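PDB 6H8N: peptidoglycan-N-acetylmuramic acid deacetylase PdaC from Bacillus subtilis subsp. subtilis str. 168, which removes the N-acetyl group from N-acetylmuramic acid residues of peptidoglycan, conferring resistance to lysozyme, and can also deacylate short chitin oligomers. Local coordinates for residues D18-A23 and S46-Y51; T24-L29 and L55-K60; N67-H72 and L84-D89. The protein carries 1 engineered substitution. All blocks are in the same frame, centred on the assembly; numbering follows the deposited sequence.

Interaction 1 (D18-A23 and S46-Y51). With ZN (zinc ion), chain C.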
ATOM      1  N   ASP A  18       3.569  -2.841   6.920  1.00  8.93           N
ATOM      2  CA  ASP A  18       4.341  -3.291   8.088  1.00  9.15           C
ATOM      3  C   ASP A  18       5.777  -3.662   7.780  1.00  9.83           C
ATOM      4  O   ASP A  18       6.554  -3.877   8.712  1.00 11.43           O
ATOM      5  CB  ASP A  18       3.701  -4.440   8.878  1.00  9.76           C
ATOM      6  CG  ASP A  18       2.406  -4.065   9.508  1.00 10.27           C
ATOM      7  OD1 ASP A  18       2.099  -2.873   9.583  1.00  9.97           O
ATOM      8  OD2 ASP A  18       1.656  -5.006   9.882  1.00 11.81           O
ATOM      9  N   GLY A  19       6.151  -3.704   6.516  1.00  9.61           N
ATOM     10  CA  GLY A  19       7.531  -3.971   6.135  1.00  9.63           C
ATOM     11  C   GLY A  19       8.350  -2.685   6.166  1.00  8.84           C
ATOM     12  O   GLY A  19       7.890  -1.643   6.637  1.00  9.84           O
ATOM     13  N   PRO A  20       9.563  -2.722   5.616  1.00  9.29           N
ATOM     14  CA  PRO A  20      10.122  -3.872   4.897  1.00 10.24           C
ATOM     15  C   PRO A  20      10.575  -5.003   5.793  1.00  9.65           C
ATOM     16  O   PRO A  20      10.992  -4.809   6.938  1.00 10.94           O
ATOM     17  CB  PRO A  20      11.344  -3.278   4.194  1.00 11.09           C
ATOM     18  CG  PRO A  20      11.713  -2.099   5.006  1.00 11.56           C
ATOM     19  CD  PRO A  20      10.435  -1.541   5.521  1.00 10.67           C
ATOM     20  N   ASN A  21      10.499  -6.213   5.246  1.00 10.47           N
ATOM     21  CA  ASN A  21      11.047  -7.409   5.871  1.00 11.31           C
ATOM     22  C   ASN A  21      11.645  -8.211   4.730  1.00 11.15           C
ATOM     23  O   ASN A  21      10.901  -8.859   3.979  1.00 11.97           O
ATOM     24  CB  ASN A  21       9.938  -8.196   6.558  1.00 13.15           C
ATOM     25  CG  ASN A  21      10.465  -9.362   7.303  1.00 16.90           C
ATOM     26  OD1 ASN A  21      11.416  -9.223   8.054  1.00 19.53           O
ATOM     27  ND2 ASN A  21       9.885 -10.539   7.090  1.00 17.03           N
ATOM     28  N   PRO A  22      12.967  -8.192   4.547  1.00 11.78           N
ATOM     29  CA  PRO A  22      13.527  -8.777   3.309  1.00 12.21           C
ATOM     30  C   PRO A  22      12.975 -10.138   2.918  1.00 12.22           C
ATOM     31  O   PRO A  22      12.593 -10.326   1.760  1.00 13.11           O
ATOM     32  CB  PRO A  22      15.030  -8.781   3.595  1.00 14.79           C
ATOM     33  CG  PRO A  22      15.233  -7.571   4.441  1.00 15.30           C
ATOM     34  CD  PRO A  22      14.005  -7.488   5.325  1.00 13.36           C
ATOM     35  N   ALA A  23      12.899 -11.089   3.851  1.00 11.56           N
ATOM     36  CA  ALA A  23      12.532 -12.443   3.475  1.00 13.61           C
ATOM     37  C   ALA A  23      11.163 -12.487   2.817  1.00 16.29           C
ATOM     38  O   ALA A  23      10.946 -13.267   1.882  1.00 21.57           O
ATOM     39  CB  ALA A  23      12.580 -13.357   4.693  1.00 16.31           C
ATOM     40  N   SER A  46      10.995   2.415  11.543  1.00 11.34           N
ATOM     41  CA  SER A  46      12.004   1.593  12.217  1.00 11.73           C
ATOM     42  C   SER A  46      12.549   0.502  11.297  1.00 12.21           C
ATOM     43  O   SER A  46      13.747   0.193  11.308  1.00 12.29           O
ATOM     44  CB  SER A  46      11.415   1.001  13.495  1.00 14.78           C
ATOM     45  OG  SER A  46      10.291   0.182  13.226  1.00 14.40           O
ATOM     46  N   ARG A  47      11.685  -0.106  10.485  1.00 10.77           N
ATOM     47  CA  ARG A  47      12.120  -1.156   9.568  1.00 11.52           C
ATOM     48  C   ARG A  47      12.854  -0.613   8.349  1.00 10.68           C
ATOM     49  O   ARG A  47      13.761  -1.275   7.836  1.00 11.13           O
ATOM     50  CB  ARG A  47      10.940  -2.033   9.136  1.00 11.50           C
ATOM     51  CG  ARG A  47      10.627  -3.098  10.177  1.00 17.50           C
ATOM     52  CD  ARG A  47       9.542  -4.071   9.734  1.00 13.62           C
ATOM     53  NE  ARG A  47       9.502  -5.230  10.602  1.00 17.36           N
ATOM     54  CZ  ARG A  47      10.223  -6.330  10.435  1.00 16.42           C
ATOM     55  NH1 ARG A  47      10.999  -6.487   9.392  1.00 15.43           N
ATOM     56  NH2 ARG A  47      10.113  -7.322  11.312  1.00 21.85           N
ATOM     57  N   VAL A  48      12.481   0.570   7.854  1.00  9.60           N
ATOM     58  CA  VAL A  48      13.283   1.227   6.832  1.00  9.39           C
ATOM     59  C   VAL A  48      14.710   1.417   7.333  1.00  9.42           C
ATOM     60  O   VAL A  48      15.673   1.194   6.597  1.00 11.24           O
ATOM     61  CB  VAL A  48      12.631   2.558   6.407  1.00 10.99           C
ATOM     62  CG1 VAL A  48      13.552   3.346   5.526  1.00 11.35           C
ATOM     63  CG2 VAL A  48      11.316   2.308   5.724  1.00 11.97           C
ATOM     64  N   GLN A  49      14.857   1.834   8.592  1.00 10.33           N
ATOM     65  CA  GLN A  49      16.182   2.043   9.161  1.00 12.11           C
ATOM     66  C   GLN A  49      16.965   0.739   9.213  1.00 11.95           C
ATOM     67  O   GLN A  49      18.162   0.720   8.919  1.00 12.50           O
ATOM     68  CB  GLN A  49      16.052   2.661  10.552  1.00 13.36           C
ATOM     69  CG  GLN A  49      17.377   3.106  11.168  1.00 15.97           C
ATOM     70  CD  GLN A  49      17.154   3.941  12.407  1.00 17.62           C
ATOM     71  OE1 GLN A  49      17.524   5.125  12.449  1.00 25.36           O
ATOM     72  NE2 GLN A  49      16.515   3.365  13.402  1.00 17.27           N
ATOM     73  N   TYR A  50      16.301  -0.370   9.544  1.00 10.75           N
ATOM     74  CA  TYR A  50      16.968  -1.665   9.570  1.00 10.78           C
ATOM     75  C   TYR A  50      17.313  -2.173   8.182  1.00 12.00           C
ATOM     76  O   TYR A  50      18.321  -2.878   8.014  1.00 12.39           O
ATOM     77  CB  TYR A  50      16.067  -2.705  10.241  1.00 12.28           C
ATOM     78  CG  TYR A  50      15.973  -2.635  11.761  1.00 14.36           C
ATOM     79  CD1 TYR A  50      17.094  -2.561  12.556  1.00 15.30           C
ATOM     80  CD2 TYR A  50      14.729  -2.633  12.398  1.00 14.95           C
ATOM     81  CE1 TYR A  50      16.987  -2.519  13.958  1.00 16.74           C
ATOM     82  CE2 TYR A  50      14.615  -2.579  13.784  1.00 16.54           C
ATOM     83  CZ  TYR A  50      15.753  -2.521  14.556  1.00 19.83           C
ATOM     84  OH  TYR A  50      15.668  -2.476  15.940  1.00 22.33           O
ATOM     85  N   TYR A  51      16.485  -1.855   7.177  1.00 10.95           N
ATOM     86  CA  TYR A  51      16.518  -2.518   5.873  1.00 11.09           C
ATOM     87  C   TYR A  51      16.466  -1.498   4.739  1.00 11.49           C
ATOM     88  O   TYR A  51      15.581  -1.553   3.870  1.00 11.07           O
ATOM     89  CB  TYR A  51      15.339  -3.483   5.779  1.00 11.74           C
ATOM     90  CG  TYR A  51      15.344  -4.595   6.813  1.00 10.77           C
ATOM     91  CD1 TYR A  51      16.394  -5.499   6.876  1.00 10.87           C
ATOM     92  CD2 TYR A  51      14.299  -4.748   7.705  1.00 10.56           C
ATOM     93  CE1 TYR A  51      16.388  -6.531   7.801  1.00 10.38           C
ATOM     94  CE2 TYR A  51      14.291  -5.777   8.627  1.00 11.93           C
ATOM     95  CZ  TYR A  51      15.343  -6.666   8.655  1.00 11.20           C
ATOM     96  OH  TYR A  51      15.354  -7.714   9.553  1.00 12.28           O
TER
HETATM   97 ZN    ZN C 501       0.472  -2.027  10.250  1.00 10.15          ZN
HETATM   98  O   HOH W   1       6.358  -5.030  11.304  1.00 18.03           O
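Pro20, preceded by a cis peptide bond, wedges against the last turn of helix 45-50, its CD 3.7 Å from CB of Arg47 and 4.0 Å from CG2 of Val48. This is the dense part: Val43 of strand 40-43 and Thr54 also touch the ring. Pro22 crosses Tyr51 at about a right angle and sets its CD over the ring, 3.3 Å from the centroid and 6° off the normal, a CH-pi contact centred on the face. The other face carries CB of Tyr50. Towards the solvent the packing gives way to polar links. Arg47 CG lies opposite its carbonyl carbon (chi1 -82°) and the chain is extended from there to NE, which brings CD and NH1 alongside the 18-21 backbone. NH1 donates to Pro20 O at 3.0 Å, an acceptor near the guanidinium plane. The same NH1 reaches Asn21 OD1 at 3.1 Å from above the amide plane, a bent bond of 137°, with amide and guanidinium almost perpendicular; Asn21 ND2 is taken by Thr24. A water bridges Asp18 O and, weakly, Arg47 NE. Asp18 turns its carboxylate away from the helix, and OD1 binds the zinc ion together with His68 and His72. One arginine nitrogen thus ties two successive residues to the helix, and the metal ligand heads a segment gripped through the carbonyls of Asp18 and Pro20, the Asn21 amide and two proline rings.

Interaction 2 (T24-L29 and L55-K60)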
ATOM      1  N   THR A  24      10.222 -11.673   3.287  1.00 11.47           N
ATOM      2  CA  THR A  24       8.876 -11.677   2.734  1.00 12.73           C
ATOM      3  C   THR A  24       8.680 -10.575   1.697  1.00 10.84           C
ATOM      4  O   THR A  24       8.150 -10.836   0.611  1.00 11.54           O
ATOM      5  CB  THR A  24       7.850 -11.557   3.862  1.00 12.99           C
ATOM      6  OG1 THR A  24       8.190 -10.448   4.696  1.00 12.55           O
ATOM      7  CG2 THR A  24       7.849 -12.804   4.718  1.00 17.14           C
ATOM      8  N   THR A  25       9.145  -9.356   1.979  1.00 11.00           N
ATOM      9  CA  THR A  25       9.005  -8.261   1.029  1.00  9.63           C
ATOM     10  C   THR A  25       9.707  -8.557  -0.283  1.00 10.74           C
ATOM     11  O   THR A  25       9.172  -8.258  -1.355  1.00 10.42           O
ATOM     12  CB  THR A  25       9.532  -6.965   1.644  1.00 10.50           C
ATOM     13  OG1 THR A  25       8.913  -6.752   2.920  1.00 11.11           O
ATOM     14  CG2 THR A  25       9.271  -5.775   0.722  1.00 11.09           C
ATOM     15  N   ASN A  26      10.911  -9.150  -0.237  1.00 11.22           N
ATOM     16  CA  ASN A  26      11.613  -9.432  -1.494  1.00 10.72           C
ATOM     17  C   ASN A  26      10.869 -10.454  -2.346  1.00 10.64           C
ATOM     18  O   ASN A  26      10.893 -10.385  -3.578  1.00 10.55           O
ATOM     19  CB  ASN A  26      13.037  -9.922  -1.251  1.00 12.28           C
ATOM     20  CG  ASN A  26      13.979  -8.818  -0.866  1.00 14.41           C
ATOM     21  OD1 ASN A  26      13.845  -7.670  -1.308  1.00 15.58           O
ATOM     22  ND2 ASN A  26      14.988  -9.168  -0.093  1.00 15.99           N
ATOM     23  N   GLN A  27      10.240 -11.437  -1.704  1.00 10.73           N
ATOM     24  CA  GLN A  27       9.452 -12.412  -2.445  1.00 10.94           C
ATOM     25  C   GLN A  27       8.280 -11.736  -3.148  1.00 10.75           C
ATOM     26  O   GLN A  27       7.998 -12.016  -4.318  1.00 10.58           O
ATOM     27  CB  GLN A  27       8.973 -13.489  -1.470  1.00 13.09           C
ATOM     28  CG  GLN A  27       8.274 -14.640  -2.120  1.00 15.35           C
ATOM     29  CD  GLN A  27       7.663 -15.596  -1.114  1.00 16.04           C
ATOM     30  OE1 GLN A  27       8.264 -15.928  -0.094  1.00 21.48           O
ATOM     31  NE2 GLN A  27       6.471 -16.046  -1.412  1.00 18.29           N
ATOM     32  N   ILE A  28       7.609 -10.801  -2.460  1.00 10.06           N
ATOM     33  CA  ILE A  28       6.497 -10.075  -3.057  1.00 10.22           C
ATOM     34  C   ILE A  28       6.987  -9.202  -4.204  1.00  9.64           C
ATOM     35  O   ILE A  28       6.369  -9.151  -5.272  1.00  9.72           O
ATOM     36  CB  ILE A  28       5.775  -9.265  -1.969  1.00 10.13           C
ATOM     37  CG1 ILE A  28       5.078 -10.220  -0.984  1.00 11.21           C
ATOM     38  CG2 ILE A  28       4.777  -8.273  -2.574  1.00 10.78           C
ATOM     39  CD1 ILE A  28       4.686  -9.588   0.326  1.00 14.41           C
ATOM     40  N   LEU A  29       8.112  -8.512  -4.008  1.00  9.91           N
ATOM     41  CA  LEU A  29       8.692  -7.710  -5.081  1.00  9.78           C
ATOM     42  C   LEU A  29       9.033  -8.581  -6.282  1.00  9.88           C
ATOM     43  O   LEU A  29       8.819  -8.173  -7.423  1.00  9.77           O
ATOM     44  CB  LEU A  29       9.931  -6.967  -4.591  1.00  9.81           C
ATOM     45  CG  LEU A  29       9.642  -5.840  -3.599  1.00  9.27           C
ATOM     46  CD1 LEU A  29      10.923  -5.371  -2.940  1.00 11.15           C
ATOM     47  CD2 LEU A  29       8.948  -4.669  -4.285  1.00 10.36           C
ATOM     48  N   LEU A  55      13.938  -0.644   0.818  1.00  9.58           N
ATOM     49  CA  LEU A  55      13.286   0.586   0.364  1.00  9.30           C
ATOM     50  C   LEU A  55      13.786   0.967  -1.022  1.00  9.52           C
ATOM     51  O   LEU A  55      12.999   1.289  -1.914  1.00  9.06           O
ATOM     52  CB  LEU A  55      13.573   1.723   1.347  1.00  9.69           C
ATOM     53  CG  LEU A  55      13.128   3.098   0.885  1.00 10.24           C
ATOM     54  CD1 LEU A  55      11.625   3.169   0.729  1.00 13.04           C
ATOM     55  CD2 LEU A  55      13.629   4.168   1.817  1.00 10.39           C
ATOM     56  N   ILE A  56      15.109   0.957  -1.217  1.00  9.71           N
ATOM     57  CA  ILE A  56      15.639   1.291  -2.530  1.00  9.88           C
ATOM     58  C   ILE A  56      15.090   0.346  -3.591  1.00  9.96           C
ATOM     59  O   ILE A  56      14.692   0.784  -4.673  1.00 10.20           O
ATOM     60  CB  ILE A  56      17.184   1.332  -2.513  1.00 10.24           C
ATOM     61  CG1 ILE A  56      17.708   2.435  -1.586  1.00 11.50           C
ATOM     62  CG2 ILE A  56      17.727   1.489  -3.933  1.00 12.58           C
ATOM     63  CD1 ILE A  56      17.301   3.819  -1.982  1.00 12.10           C
ATOM     64  N   ARG A  57      15.065  -0.955  -3.305  1.00  9.70           N
ATOM     65  CA  ARG A  57      14.583  -1.904  -4.299  1.00 10.91           C
ATOM     66  C   ARG A  57      13.123  -1.645  -4.674  1.00 10.44           C
ATOM     67  O   ARG A  57      12.761  -1.651  -5.858  1.00 10.88           O
ATOM     68  CB  ARG A  57      14.768  -3.344  -3.822  1.00 11.01           C
ATOM     69  CG  ARG A  57      14.345  -4.339  -4.889  1.00 13.46           C
ATOM     70  CD  ARG A  57      14.555  -5.815  -4.550  1.00 12.62           C
ATOM     71  NE  ARG A  57      13.876  -6.511  -5.626  1.00 12.61           N
ATOM     72  CZ  ARG A  57      13.308  -7.707  -5.572  1.00 12.81           C
ATOM     73  NH1 ARG A  57      13.391  -8.451  -4.481  1.00 14.24           N
ATOM     74  NH2 ARG A  57      12.637  -8.138  -6.628  1.00 13.63           N
ATOM     75  N   MET A  58      12.259  -1.423  -3.684  1.00  9.67           N
ATOM     76  CA  MET A  58      10.857  -1.254  -4.027  1.00  9.51           C
ATOM     77  C   MET A  58      10.654  -0.017  -4.891  1.00  9.26           C
ATOM     78  O   MET A  58       9.852  -0.044  -5.835  1.00 10.00           O
ATOM     79  CB  MET A  58       9.961  -1.264  -2.789  1.00 13.95           C
ATOM     80  CG  MET A  58      10.208  -0.219  -1.793  1.00 13.00           C
ATOM     81  SD  MET A  58       9.152  -0.426  -0.297  1.00 11.96           S
ATOM     82  CE  MET A  58       9.499  -2.039   0.333  1.00 15.36           C
ATOM     83  N   LEU A  59      11.405   1.068  -4.613  1.00  9.07           N
ATOM     84  CA  LEU A  59      11.324   2.277  -5.437  1.00  8.83           C
ATOM     85  C   LEU A  59      11.912   2.048  -6.821  1.00  8.93           C
ATOM     86  O   LEU A  59      11.342   2.493  -7.822  1.00  9.51           O
ATOM     87  CB  LEU A  59      12.063   3.422  -4.753  1.00  9.33           C
ATOM     88  CG  LEU A  59      11.420   4.004  -3.502  1.00  8.63           C
ATOM     89  CD1 LEU A  59      12.426   4.945  -2.813  1.00 10.37           C
ATOM     90  CD2 LEU A  59      10.156   4.741  -3.846  1.00 11.30           C
ATOM     91  N   LYS A  60      13.053   1.363  -6.897  1.00  8.86           N
ATOM     92  CA  LYS A  60      13.690   1.128  -8.187  1.00 10.54           C
ATOM     93  C   LYS A  60      12.780   0.337  -9.105  1.00 11.06           C
ATOM     94  O   LYS A  60      12.798   0.540 -10.321  1.00 11.98           O
ATOM     95  CB  LYS A  60      15.013   0.405  -7.978  1.00 12.15           C
ATOM     96  CG  LYS A  60      15.821   0.253  -9.242  1.00 16.36           C
ATOM     97  CD  LYS A  60      17.213  -0.262  -8.944  1.00 22.64           C
ATOM     98  CE  LYS A  60      18.061  -0.281 -10.203  1.00 27.07           C
ATOM     99  NZ  LYS A  60      19.482  -0.633  -9.910  1.00 37.04           N
TER
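With CG trans to the backbone N (chi1 -177°) and the chain stretched out to NE, Arg57 spans the gap to helix 22-35 and lays its guanidinium over Leu29. Met58 is built differently: CG stands between its own N and carbonyl carbon (chi1 61°), and a bend at chi3 brings the terminal CE to 3.8 Å from Thr25 CG2. The two short segments run nearly parallel, 13° apart, and at 10.8 Å between axes these long side chains must fill the interval. Leu29 serves both: its CB sits over the centre of one guanidinium face, 3.6 Å from Arg57 NH2, while its CD2 meets Met58 CB at 3.9 Å. Phe41 of strand 40-43 underlies Thr25, Leu29 and Met58, so this apolar layer is closed against the sheet. Farther out, NH1 of Arg57 is shared between Asn26 O and Asn26 OD1, each 3.3 Å away; both bonds are long and bent, and the amide oxygen is approached from above its plane rather than along a lone pair. Stronger partners complete the group, since NH2 pairs with Asp30 and NE with Glu61 in salt bridges. The rotation of the guanidinium is therefore probably fixed by its aliphatic face and the acceptors around it, with Asp30 and Glu61 balancing its charge and that of nearby Lys33, while Asn26 adds a modest link between the helices.

Interaction 3 (N67-H72 and L84-D89). With ZN (zinc ion), chain C.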
ATOM      1  N   ASN A  67       3.778   6.088   4.170  1.00  8.81           N
ATOM      2  CA  ASN A  67       4.244   6.186   5.547  1.00  9.02           C
ATOM      3  C   ASN A  67       3.285   5.454   6.484  1.00  8.85           C
ATOM      4  O   ASN A  67       2.086   5.735   6.475  1.00  9.16           O
ATOM      5  CB  ASN A  67       4.295   7.686   5.872  1.00  9.24           C
ATOM      6  CG  ASN A  67       4.861   8.014   7.237  1.00  9.95           C
ATOM      7  OD1 ASN A  67       4.538   7.395   8.257  1.00  9.94           O
ATOM      8  ND2 ASN A  67       5.668   9.063   7.277  1.00  9.86           N
ATOM      9  N   HIS A  68       3.808   4.530   7.296  1.00  7.98           N
ATOM     10  CA  HIS A  68       2.979   3.735   8.207  1.00  8.45           C
ATOM     11  C   HIS A  68       3.372   3.937   9.664  1.00  8.83           C
ATOM     12  O   HIS A  68       3.103   3.077  10.501  1.00  9.99           O
ATOM     13  CB  HIS A  68       3.049   2.265   7.810  1.00  8.67           C
ATOM     14  CG  HIS A  68       1.979   1.390   8.396  1.00  9.13           C
ATOM     15  ND1 HIS A  68       0.644   1.724   8.447  1.00 10.17           N
ATOM     16  CD2 HIS A  68       2.073   0.137   8.898  1.00  8.95           C
ATOM     17  CE1 HIS A  68      -0.037   0.719   8.989  1.00 10.04           C
ATOM     18  NE2 HIS A  68       0.802  -0.264   9.251  1.00  9.72           N
ATOM     19  N   SER A  69       3.980   5.094   9.976  1.00  9.33           N
ATOM     20  CA  SER A  69       4.489   5.445  11.306  1.00 10.10           C
ATOM     21  C   SER A  69       5.854   4.835  11.564  1.00  9.90           C
ATOM     22  O   SER A  69       6.373   4.061  10.753  1.00  9.98           O
ATOM     23  CB  SER A  69       3.525   5.072  12.443  1.00 10.54           C
ATOM     24  OG  SER A  69       3.706   3.746  12.913  1.00 10.56           O
ATOM     25  N   TRP A  70       6.477   5.235  12.680  1.00 10.56           N
ATOM     26  CA  TRP A  70       7.808   4.745  13.023  1.00 10.62           C
ATOM     27  C   TRP A  70       7.754   3.362  13.665  1.00 10.36           C
ATOM     28  O   TRP A  70       8.466   2.445  13.249  1.00 11.22           O
ATOM     29  CB  TRP A  70       8.524   5.741  13.951  1.00 11.74           C
ATOM     30  CG  TRP A  70       9.918   5.278  14.240  1.00 12.71           C
ATOM     31  CD1 TRP A  70      10.338   4.512  15.299  1.00 13.25           C
ATOM     32  CD2 TRP A  70      11.084   5.529  13.451  1.00 11.08           C
ATOM     33  NE1 TRP A  70      11.688   4.268  15.205  1.00 14.84           N
ATOM     34  CE2 TRP A  70      12.171   4.877  14.079  1.00 12.59           C
ATOM     35  CE3 TRP A  70      11.315   6.241  12.277  1.00 11.61           C
ATOM     36  CZ2 TRP A  70      13.461   4.917  13.568  1.00 15.33           C
ATOM     37  CZ3 TRP A  70      12.589   6.278  11.772  1.00 14.11           C
ATOM     38  CH2 TRP A  70      13.653   5.620  12.417  1.00 14.76           C
ATOM     39  N   SER A  71       6.916   3.202  14.701  1.00 11.61           N
ATOM     40  CA  SER A  71       6.911   1.991  15.522  1.00 12.40           C
ATOM     41  C   SER A  71       5.508   1.427  15.741  1.00 13.39           C
ATOM     42  O   SER A  71       5.318   0.587  16.632  1.00 13.67           O
ATOM     43  CB  SER A  71       7.599   2.258  16.869  1.00 14.07           C
ATOM     44  OG  SER A  71       6.945   3.310  17.535  1.00 15.71           O
ATOM     45  N   HIS A  72       4.531   1.843  14.948  1.00 11.28           N
ATOM     46  CA  HIS A  72       3.200   1.214  14.892  1.00 11.83           C
ATOM     47  C   HIS A  72       2.333   1.444  16.130  1.00 12.57           C
ATOM     48  O   HIS A  72       1.516   0.575  16.444  1.00 12.86           O
ATOM     49  CB  HIS A  72       3.301  -0.305  14.637  1.00 12.16           C
ATOM     50  CG  HIS A  72       2.196  -0.852  13.779  1.00 10.17           C
ATOM     51  ND1 HIS A  72       0.953  -1.175  14.272  1.00 11.81           N
ATOM     52  CD2 HIS A  72       2.157  -1.132  12.455  1.00 12.87           C
ATOM     53  CE1 HIS A  72       0.187  -1.604  13.287  1.00 11.90           C
ATOM     54  NE2 HIS A  72       0.896  -1.598  12.171  1.00 11.09           N
ATOM     55  N   LEU A  84       2.676  13.257  15.405  1.00 14.87           N
ATOM     56  CA  LEU A  84       3.372  13.899  14.296  1.00 13.88           C
ATOM     57  C   LEU A  84       4.833  13.488  14.255  1.00 15.27           C
ATOM     58  O   LEU A  84       5.402  13.342  13.167  1.00 15.73           O
ATOM     59  CB  LEU A  84       3.213  15.424  14.381  1.00 15.27           C
ATOM     60  CG  LEU A  84       1.785  15.917  14.174  1.00 21.55           C
ATOM     61  CD1 LEU A  84       1.712  17.438  14.376  1.00 25.23           C
ATOM     62  CD2 LEU A  84       1.232  15.530  12.802  1.00 26.49           C
ATOM     63  N   LYS A  85       5.459  13.270  15.407  1.00 13.92           N
ATOM     64  CA  LYS A  85       6.836  12.802  15.420  1.00 13.49           C
ATOM     65  C   LYS A  85       6.957  11.405  14.811  1.00 13.99           C
ATOM     66  O   LYS A  85       7.939  11.111  14.117  1.00 14.14           O
ATOM     67  CB  LYS A  85       7.391  12.837  16.836  1.00 17.95           C
ATOM     68  CG  LYS A  85       8.854  12.537  16.924  1.00 22.48           C
ATOM     69  CD  LYS A  85       9.363  12.817  18.326  1.00 27.82           C
ATOM     70  CE  LYS A  85      10.878  12.802  18.370  1.00 32.69           C
ATOM     71  NZ  LYS A  85      11.439  11.522  17.879  1.00 28.53           N
ATOM     72  N   GLN A  86       5.995  10.516  15.089  1.00 13.02           N
ATOM     73  CA  GLN A  86       5.993   9.199  14.455  1.00 13.95           C
ATOM     74  C   GLN A  86       5.992   9.337  12.935  1.00 12.04           C
ATOM     75  O   GLN A  86       6.756   8.660  12.232  1.00 12.25           O
ATOM     76  CB  GLN A  86       4.758   8.419  14.902  1.00 13.45           C
ATOM     77  CG  GLN A  86       4.843   7.815  16.292  1.00 13.46           C
ATOM     78  CD  GLN A  86       5.529   6.478  16.303  1.00 13.58           C
ATOM     79  OE1 GLN A  86       5.507   5.729  15.319  1.00 11.82           O
ATOM     80  NE2 GLN A  86       6.139   6.143  17.423  1.00 16.50           N
ATOM     81  N   ILE A  87       5.142  10.215  12.425  1.00 11.17           N
ATOM     82  CA  ILE A  87       5.031  10.405  10.983  1.00 11.42           C
ATOM     83  C   ILE A  87       6.276  11.083  10.433  1.00 12.10           C
ATOM     84  O   ILE A  87       6.866  10.622   9.449  1.00 11.15           O
ATOM     85  CB  ILE A  87       3.747  11.183  10.643  1.00 13.10           C
ATOM     86  CG1 ILE A  87       2.505  10.420  11.120  1.00 13.66           C
ATOM     87  CG2 ILE A  87       3.656  11.477   9.144  1.00 14.76           C
ATOM     88  CD1 ILE A  87       2.410   8.978  10.716  1.00 16.20           C
ATOM     89  N   ASN A  88       6.715  12.173  11.075  1.00 11.46           N
ATOM     90  CA  ASN A  88       7.841  12.937  10.549  1.00 12.69           C
ATOM     91  C   ASN A  88       9.147  12.160  10.652  1.00 12.31           C
ATOM     92  O   ASN A  88       9.987  12.240   9.744  1.00 12.10           O
ATOM     93  CB  ASN A  88       7.932  14.303  11.234  1.00 13.31           C
ATOM     94  CG  ASN A  88       6.837  15.218  10.806  1.00 17.14           C
ATOM     95  OD1 ASN A  88       6.371  15.158   9.663  1.00 20.85           O
ATOM     96  ND2 ASN A  88       6.408  16.087  11.708  1.00 22.56           N
ATOM     97  N   ASP A  89       9.340  11.383  11.718  1.00 12.11           N
ATOM     98  CA  ASP A  89      10.552  10.576  11.799  1.00 12.96           C
ATOM     99  C   ASP A  89      10.610   9.579  10.650  1.00 10.61           C
ATOM    100  O   ASP A  89      11.698   9.244  10.164  1.00 12.00           O
ATOM    101  CB  ASP A  89      10.630   9.804  13.117  1.00 14.23           C
ATOM    102  CG  ASP A  89      10.982  10.675  14.308  1.00 17.84           C
ATOM    103  OD1 ASP A  89      11.401  11.832  14.112  1.00 19.37           O
ATOM    104  OD2 ASP A  89      10.839  10.161  15.443  1.00 18.65           O
TER
HETATM  105 ZN    ZN C 501       0.472  -2.027  10.250  1.00 10.15          ZN
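Gln86 reaches its amide into the bend at Trp70 and Ser71, where both halves of the group are used. OE1 accepts from two successive backbone amides: Ser71 N, at 3.0 Å, lies in the carbonyl plane on a lone pair, whereas Trp70 N, at 2.9 Å, is tilted 32° from that plane. On the other side of the amide, NE2 donates to Ser71 OG at 2.9 Å, with the hydroxyl oxygen close to the amide plane. The bend at chi2 (-85°) is what swings this group off the helix surface and across to the loop. At the far end Asn67 crosses Ile87 obliquely: ND2 donates to Ile87 O at 2.9 Å, nearly in its own amide plane, and also bonds Gln91. Its OD1 receives Ser69 N, closing an Asx turn, and also packs 3.6 Å from Ile87 CD1. Trp70 stands at about a right angle to Asp89, CE3 3.7 Å from its CB, while the Asp89 carboxylate is engaged by Lys85 in a salt bridge. Within the loop Ser69 OG donates to His68 O and accepts from His72 N in an ST motif, linking the carbonyl of one zinc ligand to the amide of the other. Both histidines point away from helix 80-98, each coordinating zinc through NE2, and with Asp18 they form the Asp-His-His metal site characteristic of NodB-type polysaccharide deacetylases.

In the fold
Interactions 1 and 3 meet at the zinc ion: Asp18 comes from the 18-23 segment and His68 and His72 from 67-72, with Asp18 OD1 2.9 Å from His68 NE2 and 3.1 Å from His72 NE2. They also touch well away from the metal, where Ser46 OG lies 2.9 Å from Trp70 O, a probable hydrogen bond. Interaction 2 shares helix 22-35 with interaction 1 and adjoins it, Pro20 CA being 3.7 Å from Thr25 OG1, but its Thr25 side chain remains about 12 Å from zinc. Centres of interactions 2 and 3 are 20 Å apart, without touching. Ser17, just before Asp18, is an engineered replacement at the probable proton-acceptor position of this C-terminal deacetylase domain.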